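Local coordinates for protein putative fructose-aminoacid-6-phosphate deglycase (Bacillus subtilis, PDB 3EUA) that converts a range of fructosamine 6-phosphates to glucose 6-phosphate and a free amino acid, at residues N62-Q66 with R67-Q71. Numbering follows the deposited sequence.
Sequences NEFIQ and RNPVQ
Arg67 and Glu63 lie one helical turn apart and are joined twice, through backbone and side chain. The backbone bond is the ordinary helical one: Arg67 N donates to Glu63 O at 2.8 Å. The side chains form a salt bridge in which two nitrogens share one oxygen. Arg67 NE reaches Glu63 OE2 at 2.8 Å, and Arg67 NH2 reaches the same Glu63 OE2 at 3.0 Å. The oxygen sits at the guanidinium edge, close to its plane. The carboxylate is turned well away from that plane, by 72°. NE meets OE2 on its anti side, somewhat out of the carboxylate plane, whereas NH2 comes from above that plane. The Arg67 chain runs extended as far as CD and bends at chi3 (-70°), which brings NE and NH2 round to the acid. The contact closes helix 61-67 of the first SIS domain, an alpha/beta fold with a parallel sheet; this helix follows strand 55-60, the outermost strand of the sheet within the chain. Asn68 leaves the helix with a positive phi of 46°, and its N bonds to Phe64 O at 3.0 Å. Pro69 comes next and lays its CD 3.4 Å from Phe64 O. Pro69 CD also approaches the Phe64 ring obliquely, 4.3 Å from Phe64 CD1. Phe64 and Pro69 both pack on Tyr59 of strand 55-60. The other ends of the ion pair face the second subunit: Arg67 NH1 forms a salt bridge with its Asp48, and Glu63 OE1 accepts from its His228 NE2 and Gly202 N. A leucine in place of Arg67 would probably leave Glu63 OE2 and Asp48 of the second subunit without their shared positive partner, in a buried setting between the chains.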
# COMPACT_ATOMS: atom_id res chain seq x y z
N ASN A 62 -7.60 -8.83 8.10
CA ASN A 62 -6.89 -9.97 8.67
C ASN A 62 -5.43 -9.59 8.93
O ASN A 62 -4.82 -10.10 9.86
CB ASN A 62 -7.04 -11.21 7.78
CG ASN A 62 -7.41 -12.43 8.58
OD1 ASN A 62 -7.66 -12.32 9.78
ND2 ASN A 62 -7.51 -13.59 7.92
N GLU A 63 -4.88 -8.68 8.11
CA GLU A 63 -3.54 -8.15 8.34
C GLU A 63 -3.55 -7.41 9.68
O GLU A 63 -2.67 -7.57 10.46
CB GLU A 63 -3.13 -7.21 7.20
CG GLU A 63 -1.75 -6.55 7.39
CD GLU A 63 -0.55 -7.49 7.24
OE1 GLU A 63 -0.55 -8.37 6.34
OE2 GLU A 63 0.45 -7.31 8.00
N PHE A 64 -4.56 -6.58 9.93
CA PHE A 64 -4.70 -5.85 11.21
C PHE A 64 -4.64 -6.75 12.42
O PHE A 64 -3.91 -6.50 13.37
CB PHE A 64 -6.02 -5.04 11.18
CG PHE A 64 -6.42 -4.43 12.49
CD1 PHE A 64 -5.78 -3.29 12.98
CD2 PHE A 64 -7.50 -4.94 13.21
CE1 PHE A 64 -6.16 -2.72 14.15
CE2 PHE A 64 -7.92 -4.34 14.38
CZ PHE A 64 -7.24 -3.22 14.85
N ILE A 65 -5.41 -7.82 12.39
CA ILE A 65 -5.49 -8.76 13.51
C ILE A 65 -4.16 -9.46 13.75
O ILE A 65 -3.68 -9.52 14.89
CB ILE A 65 -6.54 -9.85 13.25
CG1 ILE A 65 -7.96 -9.24 13.20
CG2 ILE A 65 -6.44 -10.97 14.31
CD1 ILE A 65 -9.00 -10.14 12.48
N GLN A 66 -3.57 -9.98 12.68
CA GLN A 66 -2.32 -10.74 12.78
C GLN A 66 -1.12 -9.88 13.06
O GLN A 66 -0.25 -10.28 13.84
CB GLN A 66 -2.07 -11.62 11.52
CG GLN A 66 -3.12 -12.77 11.31
CD GLN A 66 -3.33 -13.61 12.55
OE1 GLN A 66 -4.45 -13.69 13.09
NE2 GLN A 66 -2.26 -14.19 13.07
N ARG A 67 -1.03 -8.72 12.41
CA ARG A 67 0.08 -7.79 12.67
C ARG A 67 -0.02 -7.29 14.12
O ARG A 67 1.00 -7.00 14.75
CB ARG A 67 0.06 -6.64 11.68
CG ARG A 67 1.23 -5.64 11.80
CD ARG A 67 1.03 -4.53 10.79
NE ARG A 67 1.22 -4.98 9.40
CZ ARG A 67 2.09 -4.46 8.54
NH1 ARG A 67 2.82 -3.37 8.84
NH2 ARG A 67 2.16 -4.95 7.31
N ASN A 68 -1.25 -7.20 14.63
CA ASN A 68 -1.53 -6.85 16.04
C ASN A 68 -0.69 -5.65 16.50
O ASN A 68 0.21 -5.80 17.34
CB ASN A 68 -1.25 -8.12 16.86
CG ASN A 68 -1.57 -7.98 18.32
OD1 ASN A 68 -2.46 -7.23 18.69
ND2 ASN A 68 -0.84 -8.70 19.16
N PRO A 69 -0.98 -4.45 15.95
CA PRO A 69 -0.17 -3.28 16.29
C PRO A 69 -0.07 -3.07 17.78
O PRO A 69 -1.10 -3.05 18.45
CB PRO A 69 -0.93 -2.13 15.64
CG PRO A 69 -1.67 -2.77 14.52
CD PRO A 69 -2.06 -4.11 15.01
N VAL A 70 1.15 -2.93 18.27
CA VAL A 70 1.37 -2.76 19.72
C VAL A 70 0.73 -1.48 20.27
O VAL A 70 0.38 -1.43 21.45
CB VAL A 70 2.88 -2.87 20.12
CG1 VAL A 70 3.69 -1.77 19.54
CG2 VAL A 70 3.03 -2.83 21.62
N GLN A 71 0.50 -0.48 19.42
CA GLN A 71 -0.12 0.76 19.86
C GLN A 71 -1.65 0.69 19.88
O GLN A 71 -2.28 1.66 20.23
CB GLN A 71 0.38 1.92 18.98
CG GLN A 71 1.84 2.25 19.24
CD GLN A 71 2.39 3.29 18.30
OE1 GLN A 71 1.67 4.14 17.82
NE2 GLN A 71 3.68 3.23 18.03